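Local coordinates for Serine/threonine protein phosphatase Stp1 (Streptococcus agalactiae, PDB 2PK0), which probably removes phosphate groups from phosphoserine and phosphothreonine residues of proteins as a magnesium-dependent phosphatase of the PP2C family, acting in bacterial signalling, at residues L11-Q16 against D224-A229; V57-S62 against E84-K89; T67-L72 against R76-V81; S139-V144 against E178-V183. All blocks are in the same frame, centred on the assembly; numbering follows the deposited sequence.

The four contacts decorate the PP2C sandwich, two antiparallel five-stranded sheets with helices packed outside. Interaction 1 is set against the sheet holding strand 6-13, joining the end of that strand and the turn after it to helix 218-231, and spans nearly the whole chain; the other three fall within that span. Interactions 2 and 3 share helix 72-96, their centres 14 Å apart; they touch where L60 meets W78, and with helix 48-64 they build the helical layer of the second sheet. Interaction 4 follows on that sheet's edge strand 180-185, where P179, L181 and V183 pack on the helix residues L72, R76 and L80. Interactions 1 and 3 lie farthest apart, about 32 Å between centres, on opposite sides of the chain's centre.

Interaction 1 of 4, residues L11-Q16 against D224-A229; sequences LTDIGQ and DLITLA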
# COMPACT_ATOMS: atom_id res chain seq x y z
N LEU A 11 -9.00 7.06 -1.44
CA LEU A 11 -10.30 6.48 -1.77
C LEU A 11 -10.30 4.99 -1.51
O LEU A 11 -9.33 4.29 -1.84
CB LEU A 11 -10.69 6.73 -3.25
CG LEU A 11 -12.14 6.35 -3.68
CD1 LEU A 11 -13.20 7.09 -2.84
CD2 LEU A 11 -12.42 6.57 -5.14
N THR A 12 -11.39 4.50 -0.93
CA THR A 12 -11.60 3.06 -0.86
C THR A 12 -12.95 2.68 -1.45
O THR A 12 -13.90 3.46 -1.38
CB THR A 12 -11.44 2.48 0.57
OG1 THR A 12 -11.51 1.06 0.50
CG2 THR A 12 -12.54 2.98 1.51
N ASP A 13 -13.02 1.49 -2.03
CA ASP A 13 -14.25 0.94 -2.60
C ASP A 13 -14.34 -0.55 -2.32
O ASP A 13 -13.34 -1.27 -2.36
CB ASP A 13 -14.34 1.17 -4.11
CG ASP A 13 -15.74 0.93 -4.64
OD1 ASP A 13 -16.52 1.89 -4.71
OD2 ASP A 13 -16.08 -0.22 -4.97
N ILE A 14 -15.56 -1.01 -2.07
CA ILE A 14 -15.80 -2.38 -1.69
C ILE A 14 -15.54 -3.32 -2.85
O ILE A 14 -15.01 -4.41 -2.65
CB ILE A 14 -17.23 -2.54 -1.04
CG1 ILE A 14 -17.38 -3.86 -0.29
CG2 ILE A 14 -18.37 -2.35 -2.05
CD1 ILE A 14 -18.60 -3.85 0.61
N GLY A 15 -15.85 -2.88 -4.08
CA GLY A 15 -15.82 -3.73 -5.27
C GLY A 15 -17.19 -4.28 -5.63
O GLY A 15 -18.07 -4.38 -4.78
N GLN A 16 -17.37 -4.66 -6.90
CA GLN A 16 -18.61 -5.24 -7.42
C GLN A 16 -18.99 -6.54 -6.73
O GLN A 16 -20.13 -6.72 -6.34
CB GLN A 16 -18.49 -5.53 -8.92
CG GLN A 16 -18.65 -4.32 -9.79
CD GLN A 16 -20.08 -3.88 -9.87
OE1 GLN A 16 -20.41 -2.71 -9.65
NE2 GLN A 16 -20.96 -4.82 -10.18
N ASP A 224 -12.28 7.69 -11.00
CA ASP A 224 -12.18 7.02 -12.30
C ASP A 224 -11.40 5.72 -12.24
O ASP A 224 -11.67 4.81 -13.01
CB ASP A 224 -11.50 7.93 -13.33
CG ASP A 224 -12.40 9.03 -13.83
OD1 ASP A 224 -13.60 9.04 -13.49
OD2 ASP A 224 -11.91 9.87 -14.59
N LEU A 225 -10.42 5.65 -11.35
CA LEU A 225 -9.62 4.45 -11.16
C LEU A 225 -10.45 3.30 -10.58
O LEU A 225 -10.33 2.16 -11.04
CB LEU A 225 -8.43 4.73 -10.25
CG LEU A 225 -7.21 5.46 -10.82
CD1 LEU A 225 -6.15 5.63 -9.74
CD2 LEU A 225 -6.62 4.71 -11.98
N ILE A 226 -11.31 3.60 -9.60
CA ILE A 226 -12.07 2.52 -8.99
C ILE A 226 -13.27 2.12 -9.84
O ILE A 226 -13.67 0.94 -9.84
CB ILE A 226 -12.42 2.77 -7.46
CG1 ILE A 226 -13.53 3.79 -7.29
CG2 ILE A 226 -11.18 3.19 -6.66
CD1 ILE A 226 -14.91 3.21 -7.26
N THR A 227 -13.84 3.09 -10.56
CA THR A 227 -14.94 2.85 -11.50
C THR A 227 -14.47 1.89 -12.57
O THR A 227 -15.12 0.87 -12.82
CB THR A 227 -15.41 4.17 -12.16
OG1 THR A 227 -15.92 5.04 -11.15
CG2 THR A 227 -16.52 3.92 -13.19
N LEU A 228 -13.31 2.19 -13.17
CA LEU A 228 -12.69 1.29 -14.14
C LEU A 228 -12.35 -0.09 -13.57
O LEU A 228 -12.56 -1.10 -14.24
CB LEU A 228 -11.42 1.92 -14.74
CG LEU A 228 -10.81 1.15 -15.90
CD1 LEU A 228 -11.85 0.90 -17.00
CD2 LEU A 228 -9.58 1.86 -16.46
N ALA A 229 -11.86 -0.13 -12.33
CA ALA A 229 -11.55 -1.40 -11.70
C ALA A 229 -12.80 -2.23 -11.48
O ALA A 229 -12.78 -3.45 -11.59
CB ALA A 229 -10.79 -1.18 -10.41
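In the PP2C sandwich, helix 218-231 lies outside the sheet that begins with edge strand 6-13, and I226 reaches the strand, meeting L11 and D13; L11 also touches N222 and Q223 of this helix. These two strand residues alternate with T12, so both point toward the helix while T12 faces away and bonds to T239 and N21. The CA atoms of D13 and I226 are 6.9 Å apart, the nearest backbone approach. On the L11 side, CD2 sits beside both branches of I226, 3.7 Å from CG1 and 3.9 Å from CG2, with the two side chains crossing at about a right angle. On the D13 side the partner is the end of the longer branch: I226 CD1 lies 3.8 Å from D13 CB and also faces the carboxylate carbon. In I226, CG1 stands between the backbone N and the carbonyl carbon (chi1 75°), which leaves CG2 beside N; CD1, carried on CG1, goes on to D13, while L11 CD2 packs where the two branches part. The polar end of D13 is used along its own loop, where OD2 accepts the backbone N-H of G15 at 2.8 Å, an Asx turn in which the N-H meets OD2 on the anti side, somewhat out of the carboxylate plane. I238 of the neighbouring strand also packs on I226. The helix is therefore held to the sheet edge by apolar contact with I226, while D13 OD2 is satisfied by G15 N and weakly by N230, and CB and the carboxylate's flank pack on the methyl CD1.

Interaction 2 of 4, residues V57-S62 against E84-K89; sequences VTDLGS and ETENRK
Helices 48-64 and 72-96 run roughly antiparallel here, their segment axes 10.9 Å apart at closest approach and inclined at 149°, with L60 and E86 nearest across the gap (CA to CA 8.0 Å). D59 and K89 extend from opposite directions to form a salt bridge, K89 NZ giving a hydrogen bond to D59 OD2 at 2.9 Å from above the carboxylate plane. K89 reaches that far because CG is anti to its backbone N (chi1 -166°) and the chain is stretched out beyond it. E86, bent at chi2, comes to the same oxygen from another side, its OE2 3.0 Å from D59 OD2. Both are acceptors, with their carboxylate planes 72° apart. The stem of E86 has an apolar neighbour: its CG lies 3.8 Å from L60 CD1, while M55 and T56 of helix 48-64 touch the residue too. On its inner side this helix rests on the sheet through V57 and L60, which pack on I38. The lysine probably offsets part of the like charge gathered at D59 and E86; with E86 buried, one of the acids may take up a proton more readily.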
# COMPACT_ATOMS: atom_id res chain seq x y z
N VAL A 57 -3.34 0.49 10.76
CA VAL A 57 -3.45 1.88 10.33
C VAL A 57 -3.74 2.87 11.47
O VAL A 57 -3.05 3.88 11.59
CB VAL A 57 -4.51 2.04 9.17
CG1 VAL A 57 -4.80 3.51 8.85
CG2 VAL A 57 -4.06 1.29 7.90
N THR A 58 -4.71 2.57 12.33
CA THR A 58 -5.05 3.46 13.45
C THR A 58 -3.93 3.55 14.51
O THR A 58 -3.52 4.64 14.84
CB THR A 58 -6.44 3.11 14.10
OG1 THR A 58 -7.44 3.04 13.09
CG2 THR A 58 -6.88 4.17 15.12
N ASP A 59 -3.41 2.41 14.97
CA ASP A 59 -2.31 2.36 15.96
C ASP A 59 -1.01 3.04 15.53
O ASP A 59 -0.43 3.83 16.29
CB ASP A 59 -1.97 0.91 16.35
CG ASP A 59 -3.03 0.27 17.24
OD1 ASP A 59 -4.03 0.94 17.61
OD2 ASP A 59 -2.86 -0.93 17.58
N LEU A 60 -0.56 2.72 14.32
CA LEU A 60 0.65 3.31 13.78
C LEU A 60 0.52 4.80 13.61
O LEU A 60 1.42 5.55 13.99
CB LEU A 60 0.99 2.70 12.42
CG LEU A 60 2.12 1.67 12.35
CD1 LEU A 60 1.80 0.43 13.15
CD2 LEU A 60 2.32 1.31 10.91
N GLY A 61 -0.62 5.23 13.07
CA GLY A 61 -0.85 6.62 12.73
C GLY A 61 -1.07 7.50 13.94
O GLY A 61 -0.66 8.67 13.97
N SER A 62 -1.70 6.91 14.94
CA SER A 62 -1.87 7.57 16.21
C SER A 62 -0.54 7.67 16.95
O SER A 62 -0.35 8.60 17.70
CB SER A 62 -2.90 6.84 17.05
OG SER A 62 -2.48 6.70 18.37
N GLU A 84 7.20 -4.27 13.56
CA GLU A 84 7.38 -5.48 14.34
C GLU A 84 6.46 -5.55 15.56
O GLU A 84 5.95 -6.62 15.88
CB GLU A 84 8.85 -5.70 14.73
CG GLU A 84 9.14 -7.16 15.10
CD GLU A 84 8.37 -8.15 14.22
OE1 GLU A 84 8.63 -8.22 12.99
OE2 GLU A 84 7.51 -8.87 14.77
N THR A 85 6.22 -4.41 16.21
CA THR A 85 5.34 -4.44 17.36
C THR A 85 3.88 -4.69 16.95
O THR A 85 3.13 -5.34 17.66
CB THR A 85 5.47 -3.19 18.25
OG1 THR A 85 4.83 -2.07 17.62
CG2 THR A 85 6.95 -2.87 18.55
N GLU A 86 3.50 -4.20 15.77
CA GLU A 86 2.17 -4.43 15.23
C GLU A 86 1.98 -5.87 14.72
O GLU A 86 0.91 -6.46 14.87
CB GLU A 86 1.87 -3.40 14.14
CG GLU A 86 0.42 -3.03 14.03
CD GLU A 86 -0.11 -2.26 15.23
OE1 GLU A 86 0.68 -1.60 15.95
OE2 GLU A 86 -1.34 -2.32 15.46
N ASN A 87 3.04 -6.42 14.13
CA ASN A 87 3.09 -7.82 13.70
C ASN A 87 2.78 -8.80 14.83
O ASN A 87 1.94 -9.69 14.70
CB ASN A 87 4.47 -8.14 13.15
CG ASN A 87 4.58 -9.55 12.65
OD1 ASN A 87 5.50 -10.28 13.01
ND2 ASN A 87 3.65 -9.94 11.81
N ARG A 88 3.44 -8.62 15.97
CA ARG A 88 3.20 -9.47 17.12
C ARG A 88 1.91 -9.09 17.87
O ARG A 88 1.31 -9.93 18.52
CB ARG A 88 4.42 -9.49 18.03
CG ARG A 88 4.70 -8.20 18.74
CD ARG A 88 6.16 -8.06 19.14
NE ARG A 88 6.58 -9.08 20.09
CZ ARG A 88 7.52 -9.99 19.83
NH1 ARG A 88 7.85 -10.88 20.75
NH2 ARG A 88 8.12 -9.99 18.64
N LYS A 89 1.44 -7.84 17.74
CA LYS A 89 0.17 -7.45 18.35
C LYS A 89 -1.03 -8.10 17.63
O LYS A 89 -1.99 -8.52 18.26
CB LYS A 89 0.02 -5.92 18.35
CG LYS A 89 -1.08 -5.40 19.24
CD LYS A 89 -1.32 -3.88 19.06
CE LYS A 89 -2.62 -3.49 19.81
NZ LYS A 89 -2.70 -2.03 20.23

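Interaction 3 of 4, residues T67-L72 against R76-V81; sequences TDFSEL and RDWMLV
F69 meets W78 through CZ, which comes 3.5 Å from W78 CD1 and 3.7 Å from W78 CB, so the indole is touched at its five-membered ring and at its root. W78 CD1 lies at the edge of the phenyl ring, near its plane, yet the phenyl ring and the five-membered ring of W78 are oblique, planes 58° apart and centroids 5.4 Å apart. W78 sends its ring toward the loop because CG is anti to the backbone N (chi1 -177°). Farther along the indole, T67 CG2 packs 3.9 Å from W78 NE1, and T67 CB also lies over one face of the F69 ring. Residues 67-71 belong to the loop that joins helix 48-64 to helix 72-96, two helices of the layer outside the sandwich; E71 occupies the N-cap position of the second, and its first turn is closed by the R76 N-H bonding to L72 O at 2.8 Å. Around this first shell, D63 accepts from W78 NE1 and the W64 ring packs edge-to-face with the indole. T67 OG1 is bonded to W64 O and to N30, which also reaches F69 O; K31 joins T67 by a backbone bond. E74 and I75 of the second helix touch F69 as well.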
# COMPACT_ATOMS: atom_id res chain seq x y z
N THR A 67 4.92 11.80 17.22
CA THR A 67 6.34 11.90 16.98
C THR A 67 6.79 13.26 16.52
O THR A 67 5.99 14.11 16.15
CB THR A 67 6.84 10.90 15.95
OG1 THR A 67 6.57 11.39 14.63
CG2 THR A 67 6.21 9.53 16.16
N ASP A 68 8.11 13.40 16.46
CA ASP A 68 8.82 14.67 16.41
C ASP A 68 9.71 14.81 15.18
O ASP A 68 10.12 15.91 14.84
CB ASP A 68 9.77 14.70 17.60
CG ASP A 68 10.01 16.04 18.09
OD1 ASP A 68 9.24 16.93 17.70
OD2 ASP A 68 10.96 16.20 18.87
N PHE A 69 10.03 13.69 14.54
CA PHE A 69 11.12 13.68 13.58
C PHE A 69 10.89 14.25 12.20
O PHE A 69 9.76 14.36 11.73
CB PHE A 69 11.79 12.31 13.47
CG PHE A 69 10.99 11.14 13.97
CD1 PHE A 69 9.98 10.58 13.21
CD2 PHE A 69 11.33 10.52 15.18
CE1 PHE A 69 9.30 9.49 13.67
CE2 PHE A 69 10.65 9.44 15.62
CZ PHE A 69 9.64 8.91 14.86
N SER A 70 11.99 14.62 11.57
CA SER A 70 11.94 15.29 10.28
C SER A 70 12.99 14.75 9.33
O SER A 70 13.11 15.23 8.22
CB SER A 70 12.15 16.79 10.47
OG SER A 70 13.35 17.01 11.18
N GLU A 71 13.74 13.74 9.78
CA GLU A 71 14.81 13.17 8.96
C GLU A 71 14.48 11.74 8.55
O GLU A 71 13.81 11.02 9.29
CB GLU A 71 16.15 13.22 9.70
CG GLU A 71 16.56 14.59 10.23
CD GLU A 71 16.88 15.59 9.12
OE1 GLU A 71 17.68 15.27 8.22
OE2 GLU A 71 16.33 16.72 9.15
N LEU A 72 14.97 11.34 7.38
CA LEU A 72 14.68 10.03 6.79
C LEU A 72 15.09 8.85 7.65
O LEU A 72 14.36 7.86 7.74
CB LEU A 72 15.34 9.90 5.43
CG LEU A 72 14.74 10.79 4.34
CD1 LEU A 72 15.70 10.98 3.17
CD2 LEU A 72 13.40 10.25 3.87
N ARG A 76 12.84 5.98 9.20
CA ARG A 76 13.17 4.58 8.89
C ARG A 76 13.29 3.69 10.14
O ARG A 76 12.75 2.59 10.16
CB ARG A 76 14.46 4.49 8.07
CG ARG A 76 14.66 3.14 7.45
CD ARG A 76 16.10 2.85 7.09
NE ARG A 76 16.85 2.44 8.27
CZ ARG A 76 17.37 1.23 8.47
NH1 ARG A 76 17.25 0.26 7.57
NH2 ARG A 76 18.04 1.01 9.59
N ASP A 77 13.96 4.17 11.18
CA ASP A 77 14.03 3.44 12.45
C ASP A 77 12.62 3.19 12.95
O ASP A 77 12.29 2.08 13.35
CB ASP A 77 14.82 4.20 13.53
CG ASP A 77 16.32 4.21 13.29
OD1 ASP A 77 16.84 3.38 12.50
OD2 ASP A 77 16.99 5.06 13.92
N TRP A 78 11.79 4.24 12.91
CA TRP A 78 10.41 4.17 13.37
C TRP A 78 9.57 3.11 12.62
O TRP A 78 8.77 2.40 13.24
CB TRP A 78 9.75 5.55 13.30
CG TRP A 78 8.34 5.57 13.83
CD1 TRP A 78 7.96 5.83 15.12
CD2 TRP A 78 7.13 5.34 13.09
NE1 TRP A 78 6.59 5.75 15.24
CE2 TRP A 78 6.05 5.45 14.01
CE3 TRP A 78 6.85 5.02 11.75
CZ2 TRP A 78 4.71 5.28 13.62
CZ3 TRP A 78 5.51 4.84 11.37
CH2 TRP A 78 4.46 4.98 12.30
N MET A 79 9.76 3.01 11.30
CA MET A 79 8.97 2.08 10.51
C MET A 79 9.32 0.63 10.84
O MET A 79 8.45 -0.18 11.12
CB MET A 79 9.12 2.35 9.02
CG MET A 79 8.40 3.59 8.55
SD MET A 79 8.75 3.98 6.82
CE MET A 79 7.55 5.28 6.51
N LEU A 80 10.61 0.32 10.86
CA LEU A 80 11.08 -1.02 11.14
C LEU A 80 10.65 -1.50 12.52
O LEU A 80 10.31 -2.67 12.69
CB LEU A 80 12.59 -1.09 11.01
CG LEU A 80 13.13 -1.00 9.58
CD1 LEU A 80 14.65 -0.96 9.59
CD2 LEU A 80 12.61 -2.16 8.77
N VAL A 81 10.66 -0.59 13.49
CA VAL A 81 10.28 -0.89 14.86
C VAL A 81 8.76 -1.07 15.05
O VAL A 81 8.33 -2.11 15.56
CB VAL A 81 10.87 0.15 15.83
CG1 VAL A 81 10.24 0.05 17.23
CG2 VAL A 81 12.40 -0.01 15.90

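Interaction 4 of 4, residues S139-V144 against E178-V183; sequences SDHSLV and EPDLGV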
# COMPACT_ATOMS: atom_id res chain seq x y z
N SER A 139 8.02 -5.02 -4.74
CA SER A 139 7.94 -6.34 -5.32
C SER A 139 6.96 -7.13 -4.46
O SER A 139 7.06 -7.09 -3.24
CB SER A 139 9.33 -6.99 -5.34
OG SER A 139 9.26 -8.31 -5.84
N ASP A 140 6.00 -7.79 -5.11
CA ASP A 140 4.96 -8.53 -4.41
C ASP A 140 5.61 -9.62 -3.55
O ASP A 140 6.48 -10.33 -4.03
CB ASP A 140 3.99 -9.17 -5.42
CG ASP A 140 2.95 -8.19 -5.99
OD1 ASP A 140 3.00 -6.99 -5.65
OD2 ASP A 140 2.07 -8.62 -6.78
N HIS A 141 5.23 -9.72 -2.28
CA HIS A 141 5.69 -10.86 -1.50
C HIS A 141 4.76 -12.02 -1.75
O HIS A 141 3.80 -12.24 -1.02
CB HIS A 141 5.80 -10.53 -0.02
CG HIS A 141 6.77 -9.43 0.25
ND1 HIS A 141 6.54 -8.44 1.17
CD2 HIS A 141 7.97 -9.15 -0.32
CE1 HIS A 141 7.55 -7.59 1.16
NE2 HIS A 141 8.44 -8.00 0.27
N SER A 142 5.05 -12.77 -2.80
CA SER A 142 4.14 -13.76 -3.31
C SER A 142 4.91 -15.02 -3.60
O SER A 142 6.15 -15.00 -3.60
CB SER A 142 3.51 -13.27 -4.62
OG SER A 142 4.46 -13.27 -5.68
N LEU A 143 4.19 -16.09 -3.88
CA LEU A 143 4.79 -17.37 -4.20
C LEU A 143 5.57 -17.32 -5.51
O LEU A 143 6.73 -17.77 -5.53
CB LEU A 143 3.73 -18.48 -4.25
CG LEU A 143 4.12 -19.95 -4.10
CD1 LEU A 143 3.07 -20.66 -3.29
CD2 LEU A 143 4.26 -20.63 -5.43
N VAL A 144 4.97 -16.76 -6.57
CA VAL A 144 5.63 -16.74 -7.88
C VAL A 144 6.92 -15.92 -7.89
O VAL A 144 7.85 -16.27 -8.60
CB VAL A 144 4.68 -16.36 -9.11
CG1 VAL A 144 3.37 -17.04 -8.99
CG2 VAL A 144 4.45 -14.85 -9.26
N GLU A 178 9.85 -9.22 7.35
CA GLU A 178 10.95 -8.52 6.69
C GLU A 178 10.37 -7.52 5.68
O GLU A 178 10.20 -7.87 4.51
CB GLU A 178 11.84 -9.51 5.93
CG GLU A 178 12.15 -10.84 6.64
CD GLU A 178 12.66 -11.93 5.68
OE1 GLU A 178 13.34 -11.60 4.68
OE2 GLU A 178 12.38 -13.13 5.92
N PRO A 179 10.05 -6.29 6.10
CA PRO A 179 9.53 -5.31 5.14
C PRO A 179 10.59 -4.79 4.18
O PRO A 179 11.77 -4.83 4.50
CB PRO A 179 9.06 -4.16 6.03
CG PRO A 179 9.82 -4.30 7.29
CD PRO A 179 10.14 -5.75 7.47
N ASP A 180 10.17 -4.34 3.00
CA ASP A 180 11.09 -3.72 2.06
C ASP A 180 11.03 -2.24 2.30
O ASP A 180 9.95 -1.68 2.40
CB ASP A 180 10.68 -3.98 0.61
CG ASP A 180 10.83 -5.42 0.20
OD1 ASP A 180 11.64 -6.14 0.82
OD2 ASP A 180 10.14 -5.82 -0.77
N LEU A 181 12.18 -1.58 2.37
CA LEU A 181 12.21 -0.14 2.47
C LEU A 181 12.75 0.49 1.20
O LEU A 181 13.47 -0.16 0.46
CB LEU A 181 13.07 0.30 3.64
CG LEU A 181 12.78 -0.38 4.98
CD1 LEU A 181 14.02 -0.22 5.81
CD2 LEU A 181 11.59 0.22 5.67
N GLY A 182 12.39 1.74 0.94
CA GLY A 182 12.95 2.47 -0.19
C GLY A 182 12.81 3.98 -0.11
O GLY A 182 11.76 4.51 0.25
N VAL A 183 13.88 4.69 -0.45
CA VAL A 183 13.82 6.14 -0.55
C VAL A 183 13.82 6.53 -2.02
O VAL A 183 14.62 6.00 -2.80
CB VAL A 183 14.99 6.81 0.18
CG1 VAL A 183 14.79 8.31 0.26
CG2 VAL A 183 15.11 6.26 1.57
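H141 and D180 carry most of this contact: the imidazole and the carboxylate approach from opposite directions, and H141 NE2 donates a hydrogen bond to D180 OD2 at 3.0 Å. The bond is moderately bent, 143° at the hydrogen. D180 OD2 lies at the edge of the ring, somewhat tilted from its plane, whereas the nitrogen comes to the aspartate from above the carboxylate plane, the two flat groups being turned 75° from each other. In D180, CG is anti to the carbonyl carbon (chi1 -69°), and this sends the acid group off the strand toward the histidine. The ring's other nitrogen, H141 ND1, is bonded to the backbone N of G122, so both ring nitrogens have partners and the rotation of the ring is fixed; H120 stacks on it. The negative charge of D180 probably polarises the imidazole. S139 O lies 4.1 Å from D180 OD2 without bonding to it, and instead accepts from H120 NE2. H141 is also the centre of an inverse gamma turn, tied by backbone bonds to G122 and T168. D180 opens edge strand 180-185, which pairs with strand 115-121 and is covered by helix 72-96 through L181 and V183, while on the other side S142 at the N-cap of helix 143-149 accepts a weak bond from N145 N, so the contact links the sandwich edge to the loop leading into that helix.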